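Local coordinates for flavin-nucleotide-binding protein (Azotobacter vinelandii, PDB 6RK0) that binds FAD and heme b and probably acts as a low-potential terminal oxidase associated with the iron-only nitrogenase, at residues T58-W63 with V69-S74; E131-F136 with E157-A162. One frame throughout, in Å; residues are numbered along the deposited sequence.

Contact 1 (T58-W63 with V69-S74); sequences TPTFFW and VYWHGS. With FAD (flavin-adenine dinucleotide), chain F.
The beta hairpin of strands 54-65 and 68-74, part of the antiparallel sheet of this flavin-binding fold, is joined near its turn by Trp63 and Tyr70, an antiparallel hydrogen-bonded pair. Trp63 N donates to Tyr70 O at 3.0 Å, and Tyr70 N returns a 2.8 Å bond to Trp63 O. Both side chains lie on the same face of the sheet. With CG held between its backbone N and carbonyl carbon (chi1 67°), the Trp63 indole lies across its partner, and Tyr70 CB sits over the face of the six-membered ring, 3.4 Å from its centroid, in a CH-pi contact. The phenol continues past the indole, tilted 22° from its five-membered ring but so displaced that the two scarcely overlap. Trp63 NE1 is hydrogen-bonded to Glu65. Beyond this pair segments 58-61 and 69-74 diverge, their axes at 109°, and flavin and water lie between them. The flavin O4 accepts a 3.2 Å bond from Phe61 N, while flavin N3 donates a hydrogen bond to His72 O at 2.9 Å. Water 1 accepts from both His72 N and His72 ND1, the latter at 2.8 Å, and also lies close to Phe61 O and flavin O4. Water 2 links Thr60 OG1 to His72 O. His72 NE2 ligates the heme iron. One water thus stands between the iron ligand and the flavin; its bond from ND1 could make the imidazole somewhat more electron-rich and is consistent with communication between the cofactors.

Contact 2 (E131-F136 with E157-A162); sequences EKLRNF and EATAVA. With HEM (protoporphyrin IX containing Fe), chain C.
Helix 126-140 passes beside the start of strand 159-165 at a distance that only side chains bridge, Leu133 and Val161 having the nearest alpha carbons at 8.0 Å. Leu133 makes the close contacts from the helix. Its CD2 meets Val161 CG2 at 3.8 Å as the two side chains run alongside one another, pointing opposite ways, and its CD1 comes tip to tip with Thr159 CG2 at 4.0 Å. With CG anti to the carbonyl carbon (chi1 -70°), the leucine fork reaches both of these residues, which alternate with Ala160 along the strand. This apolar patch belongs to the heme pocket, on the side of the porphyrin where His72 binds the iron; Leu133 and Thr159 both touch that histidine. Leu133 CD1 lies 4.0 Å from the heme vinyl atom CAC, and CD2 also approaches the methyl CMC. Thr159 OG1 is 3.3 Å from CAC and is hydrogen-bonded to Glu155 O. One turn along from Leu133, Phe136 brings CE2 to 3.4 Å from heme C3B, while the vinyl carbon CBB lies over one face of its ring. Phe136 also stacks on Trp63, and Tyr105 of the second subunit packs against Ala158 and Thr159.

In the fold
Contact 1 closes before contact 2 opens along the chain, yet their centres are about 10 Å apart and they share one antiparallel sheet. Strands 68-74 and 159-165 are neighbours in it, joined by probable hydrogen bonds from Ala160 N to Gly73 O and from Ala162 N to Trp71 O. Helix 126-140 lies against the hairpin, with Trp63 CZ2 packed on Lys132 O. Both contacts belong to the pyridoxamine 5'-phosphate oxidase-like, flavin-binding part of the chain. Contact 1 reaches both cofactors and contact 2 adds heme-pocket wall. Lys172 of the second subunit is hydrogen-bonded to both cofactors, and Arg23 of that subunit to the heme, so both sites lie at the dimer interface.

Contact 1 (T58-W63 with V69-S74)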
loop_
_atom_site.group_PDB
_atom_site.type_symbol
_atom_site.label_atom_id
_atom_site.label_comp_id
_atom_site.label_asym_id
_atom_site.label_seq_id
_atom_site.Cartn_x
_atom_site.Cartn_y
_atom_site.Cartn_z
ATOM N N THR A 58 4.770 3.162 7.759
ATOM C CA THR A 58 5.979 3.202 6.936
ATOM C C THR A 58 5.878 2.190 5.813
ATOM O O THR A 58 5.823 0.976 6.100
ATOM C CB THR A 58 7.201 2.915 7.800
ATOM O OG1 THR A 58 7.300 3.899 8.832
ATOM C CG2 THR A 58 8.481 2.927 6.956
ATOM N N PRO A 59 5.897 2.609 4.542
ATOM C CA PRO A 59 5.984 1.635 3.448
ATOM C C PRO A 59 7.362 1.008 3.426
ATOM O O PRO A 59 8.368 1.713 3.606
ATOM C CB PRO A 59 5.752 2.478 2.194
ATOM C CG PRO A 59 5.704 3.873 2.594
ATOM C CD PRO A 59 5.861 4.004 4.057
ATOM N N THR A 60 7.429 -0.306 3.196
ATOM C CA THR A 60 8.727 -0.962 3.152
ATOM C C THR A 60 8.613 -2.268 2.378
ATOM O O THR A 60 7.547 -2.878 2.311
ATOM C CB THR A 60 9.244 -1.177 4.579
ATOM O OG1 THR A 60 10.610 -1.554 4.511
ATOM C CG2 THR A 60 8.400 -2.227 5.350
ATOM N N PHE A 61 9.730 -2.719 1.819
ATOM C CA PHE A 61 9.786 -4.069 1.268
ATOM C C PHE A 61 9.841 -5.100 2.393
ATOM O O PHE A 61 10.299 -4.798 3.502
ATOM C CB PHE A 61 10.985 -4.223 0.324
ATOM C CG PHE A 61 10.648 -3.901 -1.129
ATOM C CD1 PHE A 61 9.625 -2.961 -1.468
ATOM C CD2 PHE A 61 11.180 -4.649 -2.141
ATOM C CE1 PHE A 61 9.309 -2.674 -2.814
ATOM C CE2 PHE A 61 10.898 -4.364 -3.472
ATOM C CZ PHE A 61 9.958 -3.392 -3.816
ATOM N N PHE A 62 9.399 -6.330 2.095
ATOM C CA PHE A 62 9.548 -7.432 3.041
ATOM C C PHE A 62 9.708 -8.722 2.287
ATOM O O PHE A 62 9.379 -8.818 1.100
ATOM C CB PHE A 62 8.332 -7.537 3.999
ATOM C CG PHE A 62 7.120 -8.126 3.328
ATOM C CD1 PHE A 62 6.343 -7.375 2.450
ATOM C CD2 PHE A 62 6.839 -9.472 3.450
ATOM C CE1 PHE A 62 5.314 -7.942 1.753
ATOM C CE2 PHE A 62 5.800 -10.060 2.750
ATOM C CZ PHE A 62 5.030 -9.296 1.905
ATOM N N TRP A 63 10.218 -9.731 3.004
ATOM C CA TRP A 63 10.310 -11.068 2.437
ATOM C C TRP A 63 9.931 -12.089 3.504
ATOM O O TRP A 63 10.066 -11.827 4.697
ATOM C CB TRP A 63 11.682 -11.352 1.814
ATOM C CG TRP A 63 12.835 -11.434 2.741
ATOM C CD1 TRP A 63 13.475 -12.594 3.133
ATOM C CD2 TRP A 63 13.570 -10.349 3.366
ATOM N NE1 TRP A 63 14.523 -12.278 3.956
ATOM C CE2 TRP A 63 14.627 -10.924 4.100
ATOM C CE3 TRP A 63 13.464 -8.951 3.340
ATOM C CZ2 TRP A 63 15.563 -10.131 4.810
ATOM C CZ3 TRP A 63 14.408 -8.164 4.019
ATOM C CH2 TRP A 63 15.421 -8.769 4.763
ATOM N N VAL A 69 8.277 -13.040 8.591
ATOM C CA VAL A 69 8.607 -12.056 7.578
ATOM C C VAL A 69 9.690 -11.145 8.104
ATOM O O VAL A 69 9.843 -10.961 9.323
ATOM C CB VAL A 69 7.399 -11.224 7.098
ATOM C CG1 VAL A 69 6.424 -12.094 6.343
ATOM C CG2 VAL A 69 6.788 -10.445 8.231
ATOM N N TYR A 70 10.438 -10.570 7.169
ATOM C CA TYR A 70 11.630 -9.793 7.440
ATOM C C TYR A 70 11.567 -8.485 6.663
ATOM O O TYR A 70 11.014 -8.436 5.562
ATOM C CB TYR A 70 12.901 -10.549 6.941
ATOM C CG TYR A 70 13.137 -11.849 7.691
ATOM C CD1 TYR A 70 12.390 -12.993 7.401
ATOM C CD2 TYR A 70 14.085 -11.918 8.719
ATOM C CE1 TYR A 70 12.589 -14.189 8.126
ATOM C CE2 TYR A 70 14.280 -13.110 9.429
ATOM C CZ TYR A 70 13.518 -14.221 9.134
ATOM O OH TYR A 70 13.753 -15.365 9.851
ATOM N N TRP A 71 12.192 -7.442 7.217
ATOM C CA TRP A 71 12.367 -6.182 6.502
ATOM C C TRP A 71 13.678 -5.559 6.981
ATOM O O TRP A 71 14.258 -5.983 7.995
ATOM C CB TRP A 71 11.152 -5.249 6.643
ATOM C CG TRP A 71 10.827 -4.799 8.037
ATOM C CD1 TRP A 71 11.077 -3.578 8.595
ATOM C CD2 TRP A 71 10.095 -5.538 9.041
ATOM N NE1 TRP A 71 10.554 -3.529 9.871
ATOM C CE2 TRP A 71 9.940 -4.711 10.161
ATOM C CE3 TRP A 71 9.537 -6.821 9.084
ATOM C CZ2 TRP A 71 9.263 -5.129 11.329
ATOM C CZ3 TRP A 71 8.897 -7.253 10.249
ATOM C CH2 TRP A 71 8.763 -6.398 11.327
ATOM N N HIS A 72 14.176 -4.582 6.227
ATOM C CA HIS A 72 15.500 -4.029 6.461
ATOM C C HIS A 72 15.470 -2.508 6.396
ATOM O O HIS A 72 14.578 -1.903 5.800
ATOM C CB HIS A 72 16.532 -4.561 5.448
ATOM C CG HIS A 72 16.575 -3.767 4.163
ATOM N ND1 HIS A 72 15.519 -3.685 3.270
ATOM C CD2 HIS A 72 17.537 -2.966 3.650
ATOM C CE1 HIS A 72 15.839 -2.858 2.298
ATOM N NE2 HIS A 72 17.058 -2.418 2.497
ATOM N N GLY A 73 16.513 -1.893 6.939
ATOM C CA GLY A 73 16.698 -0.456 6.835
ATOM C C GLY A 73 17.969 -0.081 7.552
ATOM O O GLY A 73 18.901 -0.882 7.657
ATOM N N SER A 74 18.069 1.137 8.048
ATOM C CA SER A 74 19.291 1.568 8.723
ATOM C C SER A 74 19.422 0.988 10.122
ATOM O O SER A 74 18.465 0.994 10.901
ATOM C CB SER A 74 19.305 3.092 8.821
ATOM O OG SER A 74 20.387 3.545 9.615
HETATM P PA FAD F . 12.741 9.671 9.107
HETATM O O1A FAD F . 13.441 10.471 8.082
HETATM O O2A FAD F . 13.368 9.511 10.433
HETATM O O5B FAD F . 11.252 10.195 9.291
HETATM C C5B FAD F . 11.025 11.586 9.607
HETATM C C4B FAD F . 9.817 12.071 8.872
HETATM O O4B FAD F . 10.027 11.960 7.447
HETATM C C3B FAD F . 8.544 11.264 9.111
HETATM O O3B FAD F . 7.917 11.579 10.350
HETATM C C2B FAD F . 7.719 11.619 7.871
HETATM O O2B FAD F . 7.072 12.866 8.058
HETATM C C1B FAD F . 8.795 11.743 6.782
HETATM N N9A FAD F . 8.917 10.526 5.975
HETATM C C8A FAD F . 9.664 9.418 6.249
HETATM N N7A FAD F . 9.519 8.459 5.366
HETATM C C5A FAD F . 8.610 8.975 4.450
HETATM C C6A FAD F . 8.033 8.441 3.280
HETATM N N6A FAD F . 8.271 7.206 2.812
HETATM N N1A FAD F . 7.135 9.214 2.623
HETATM C C2A FAD F . 6.861 10.439 3.092
HETATM N N3A FAD F . 7.349 11.040 4.186
HETATM C C4A FAD F . 8.219 10.246 4.818
HETATM N N1 FAD F . 12.821 1.965 3.687
HETATM C C2 FAD F . 13.646 0.974 4.144
HETATM O O2 FAD F . 14.430 1.169 5.073
HETATM N N3 FAD F . 13.603 -0.268 3.581
HETATM C C4 FAD F . 12.762 -0.638 2.550
HETATM O O4 FAD F . 12.729 -1.805 2.145
HETATM C C4X FAD F . 11.939 0.435 2.026
HETATM N N5 FAD F . 11.142 0.168 0.989
HETATM C C5X FAD F . 10.271 1.179 0.574
HETATM C C6 FAD F . 9.372 0.916 -0.468
HETATM C C7 FAD F . 8.473 1.890 -0.906
HETATM C C7M FAD F . 7.537 1.584 -2.045
HETATM C C8 FAD F . 8.493 3.160 -0.308
HETATM C C8M FAD F . 7.526 4.234 -0.712
HETATM C C9 FAD F . 9.411 3.436 0.709
HETATM C C9A FAD F . 10.308 2.464 1.150
HETATM N N10 FAD F . 11.256 2.712 2.167
HETATM C C10 FAD F . 12.026 1.701 2.669
HETATM C "C1'" FAD F . 11.377 4.026 2.818
HETATM C "C2'" FAD F . 10.569 4.117 4.107
HETATM O "O2'" FAD F . 9.200 4.345 3.801
HETATM C "C3'" FAD F . 11.075 5.256 4.989
HETATM O "O3'" FAD F . 11.003 6.477 4.258
HETATM C "C4'" FAD F . 12.499 5.059 5.495
HETATM O "O4'" FAD F . 12.640 3.744 6.042
HETATM C "C5'" FAD F . 12.884 6.099 6.517
HETATM O "O5'" FAD F . 11.934 6.040 7.614
HETATM P P FAD F . 12.249 6.756 8.971
HETATM O O1P FAD F . 13.548 6.265 9.560
HETATM O O2P FAD F . 11.007 6.657 9.816
HETATM O O3P FAD F . 12.428 8.261 8.470
HETATM O O HOH W 1 12.825 -4.003 3.764
HETATM O O HOH W 2 12.096 -0.992 6.670
#

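Contact 2 (E131-F136 with E157-A162)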
loop_
_atom_site.group_PDB
_atom_site.type_symbol
_atom_site.label_atom_id
_atom_site.label_comp_id
_atom_site.label_asym_id
_atom_site.label_seq_id
_atom_site.Cartn_x
_atom_site.Cartn_y
_atom_site.Cartn_z
ATOM N N GLU A 131 23.106 -13.430 5.825
ATOM C CA GLU A 131 22.411 -14.529 5.185
ATOM C C GLU A 131 20.983 -14.139 4.806
ATOM O O GLU A 131 20.524 -14.455 3.703
ATOM C CB GLU A 131 22.447 -15.715 6.139
ATOM C CG GLU A 131 21.906 -16.973 5.528
ATOM C CD GLU A 131 22.307 -18.262 6.229
ATOM O OE1 GLU A 131 22.852 -18.240 7.349
ATOM O OE2 GLU A 131 22.073 -19.358 5.663
ATOM N N LYS A 132 20.276 -13.449 5.703
ATOM C CA LYS A 132 18.897 -13.049 5.425
ATOM C C LYS A 132 18.839 -12.032 4.282
ATOM O O LYS A 132 17.937 -12.093 3.439
ATOM C CB LYS A 132 18.248 -12.474 6.688
ATOM C CG LYS A 132 18.193 -13.322 7.935
ATOM C CD LYS A 132 17.374 -14.563 7.757
ATOM C CE LYS A 132 17.266 -15.387 9.006
ATOM N NZ LYS A 132 16.738 -16.712 8.617
ATOM N N LEU A 133 19.784 -11.086 4.245
ATOM C CA LEU A 133 19.802 -10.097 3.157
ATOM C C LEU A 133 20.046 -10.750 1.809
ATOM O O LEU A 133 19.452 -10.329 0.797
ATOM C CB LEU A 133 20.847 -9.026 3.454
ATOM C CG LEU A 133 20.461 -8.097 4.618
ATOM C CD1 LEU A 133 21.679 -7.332 5.123
ATOM C CD2 LEU A 133 19.326 -7.108 4.202
ATOM N N ARG A 134 20.902 -11.779 1.752
ATOM C CA ARG A 134 21.065 -12.482 0.484
ATOM C C ARG A 134 19.766 -13.178 0.078
ATOM O O ARG A 134 19.398 -13.177 -1.104
ATOM C CB ARG A 134 22.235 -13.472 0.563
ATOM C CG ARG A 134 22.398 -14.277 -0.727
ATOM C CD ARG A 134 23.719 -15.039 -0.827
ATOM N NE ARG A 134 23.881 -15.650 -2.161
ATOM C CZ ARG A 134 25.024 -16.105 -2.688
ATOM N NH1 ARG A 134 26.183 -16.093 -2.005
ATOM N NH2 ARG A 134 25.004 -16.618 -3.922
ATOM N N ASN A 135 19.036 -13.753 1.048
ATOM C CA ASN A 135 17.757 -14.372 0.729
ATOM C C ASN A 135 16.786 -13.341 0.165
ATOM O O ASN A 135 16.022 -13.647 -0.755
ATOM C CB ASN A 135 17.161 -14.995 1.992
ATOM C CG ASN A 135 17.952 -16.176 2.525
ATOM O OD1 ASN A 135 18.692 -16.843 1.793
ATOM N ND2 ASN A 135 17.769 -16.460 3.818
ATOM N N PHE A 136 16.791 -12.121 0.715
ATOM C CA PHE A 136 15.923 -11.052 0.200
ATOM C C PHE A 136 16.230 -10.778 -1.267
ATOM O O PHE A 136 15.335 -10.793 -2.127
ATOM C CB PHE A 136 16.175 -9.819 1.061
ATOM C CG PHE A 136 15.478 -8.549 0.648
ATOM C CD1 PHE A 136 14.197 -8.531 0.105
ATOM C CD2 PHE A 136 16.151 -7.343 0.855
ATOM C CE1 PHE A 136 13.593 -7.290 -0.211
ATOM C CE2 PHE A 136 15.534 -6.112 0.570
ATOM C CZ PHE A 136 14.255 -6.114 0.034
ATOM N N GLU A 157 27.013 -4.061 8.468
ATOM C CA GLU A 157 26.888 -3.531 9.816
ATOM C C GLU A 157 26.025 -2.269 9.884
ATOM O O GLU A 157 25.458 -1.964 10.945
ATOM C CB GLU A 157 28.254 -3.326 10.432
ATOM C CG GLU A 157 28.951 -4.694 10.489
ATOM C CD GLU A 157 30.016 -4.884 11.528
ATOM O OE1 GLU A 157 31.208 -4.938 11.164
ATOM O OE2 GLU A 157 29.656 -5.102 12.691
ATOM N N ALA A 158 25.885 -1.551 8.774
ATOM C CA ALA A 158 25.063 -0.353 8.714
ATOM C C ALA A 158 23.582 -0.684 8.559
ATOM O O ALA A 158 22.756 0.244 8.529
ATOM C CB ALA A 158 25.522 0.488 7.532
ATOM N N THR A 159 23.227 -1.950 8.403
ATOM C CA THR A 159 21.868 -2.372 8.065
ATOM C C THR A 159 21.213 -3.029 9.273
ATOM O O THR A 159 21.852 -3.795 9.985
ATOM C CB THR A 159 21.907 -3.361 6.897
ATOM O OG1 THR A 159 22.681 -2.808 5.823
ATOM C CG2 THR A 159 20.528 -3.692 6.343
ATOM N N ALA A 160 19.951 -2.717 9.511
ATOM C CA ALA A 160 19.123 -3.452 10.453
ATOM C C ALA A 160 18.237 -4.424 9.672
ATOM O O ALA A 160 17.789 -4.105 8.558
ATOM C CB ALA A 160 18.214 -2.507 11.233
ATOM N N VAL A 161 17.995 -5.597 10.265
ATOM C CA VAL A 161 16.983 -6.509 9.784
ATOM C C VAL A 161 16.091 -6.879 10.955
ATOM O O VAL A 161 16.582 -7.279 12.015
ATOM C CB VAL A 161 17.584 -7.769 9.129
ATOM C CG1 VAL A 161 16.473 -8.740 8.749
ATOM C CG2 VAL A 161 18.427 -7.387 7.925
ATOM N N ALA A 162 14.789 -6.706 10.761
ATOM C CA ALA A 162 13.796 -7.087 11.752
ATOM C C ALA A 162 12.956 -8.229 11.207
ATOM O O ALA A 162 12.843 -8.408 9.991
ATOM C CB ALA A 162 12.858 -5.894 12.041
HETATM C CHA HEM C . 17.406 1.604 2.789
HETATM C CHB HEM C . 15.425 -0.843 -0.822
HETATM C CHC HEM C . 18.765 -4.278 -0.278
HETATM C CHD HEM C . 20.913 -1.688 3.123
HETATM C C1A HEM C . 16.603 1.225 1.747
HETATM C C2A HEM C . 15.477 2.022 1.273
HETATM C C3A HEM C . 14.903 1.344 0.262
HETATM C C4A HEM C . 15.688 0.127 0.114
HETATM C CMA HEM C . 13.729 1.709 -0.603
HETATM C CAA HEM C . 15.055 3.401 1.803
HETATM C CBA HEM C . 15.918 4.564 1.240
HETATM C CGA HEM C . 15.139 5.839 1.432
HETATM O O1A HEM C . 14.568 6.420 0.441
HETATM O O2A HEM C . 15.028 6.299 2.616
HETATM C C1B HEM C . 16.162 -1.981 -1.019
HETATM C C2B HEM C . 15.841 -3.025 -1.963
HETATM C C3B HEM C . 16.771 -3.976 -1.791
HETATM C C4B HEM C . 17.687 -3.543 -0.753
HETATM C CMB HEM C . 14.646 -2.958 -2.907
HETATM C CAB HEM C . 16.971 -5.297 -2.493
HETATM C CBB HEM C . 16.360 -5.684 -3.607
HETATM C C1C HEM C . 19.634 -3.875 0.694
HETATM C C2C HEM C . 20.769 -4.630 1.132
HETATM C C3C HEM C . 21.405 -3.892 2.046
HETATM C C4C HEM C . 20.651 -2.677 2.209
HETATM C CMC HEM C . 21.092 -6.032 0.637
HETATM C CAC HEM C . 22.672 -4.201 2.797
HETATM C CBC HEM C . 23.683 -4.869 2.193
HETATM C C1D HEM C . 20.118 -0.573 3.368
HETATM C C2D HEM C . 20.386 0.423 4.363
HETATM C C3D HEM C . 19.415 1.335 4.279
HETATM C C4D HEM C . 18.518 0.911 3.218
HETATM C CMD HEM C . 21.566 0.423 5.331
HETATM C CAD HEM C . 19.276 2.634 5.063
HETATM C CBD HEM C . 19.925 3.795 4.287
HETATM C CGD HEM C . 19.995 5.046 5.145
HETATM O O1D HEM C . 19.007 5.804 5.210
HETATM O O2D HEM C . 21.042 5.279 5.790
HETATM N NA HEM C . 16.722 0.073 1.024
HETATM N NB HEM C . 17.285 -2.294 -0.297
HETATM N NC HEM C . 19.583 -2.689 1.358
HETATM N ND HEM C . 18.981 -0.268 2.671
HETATM FE FE HEM C . 18.150 -1.318 1.227
HETATM O O HOH W 3 19.304 -0.263 -0.196
#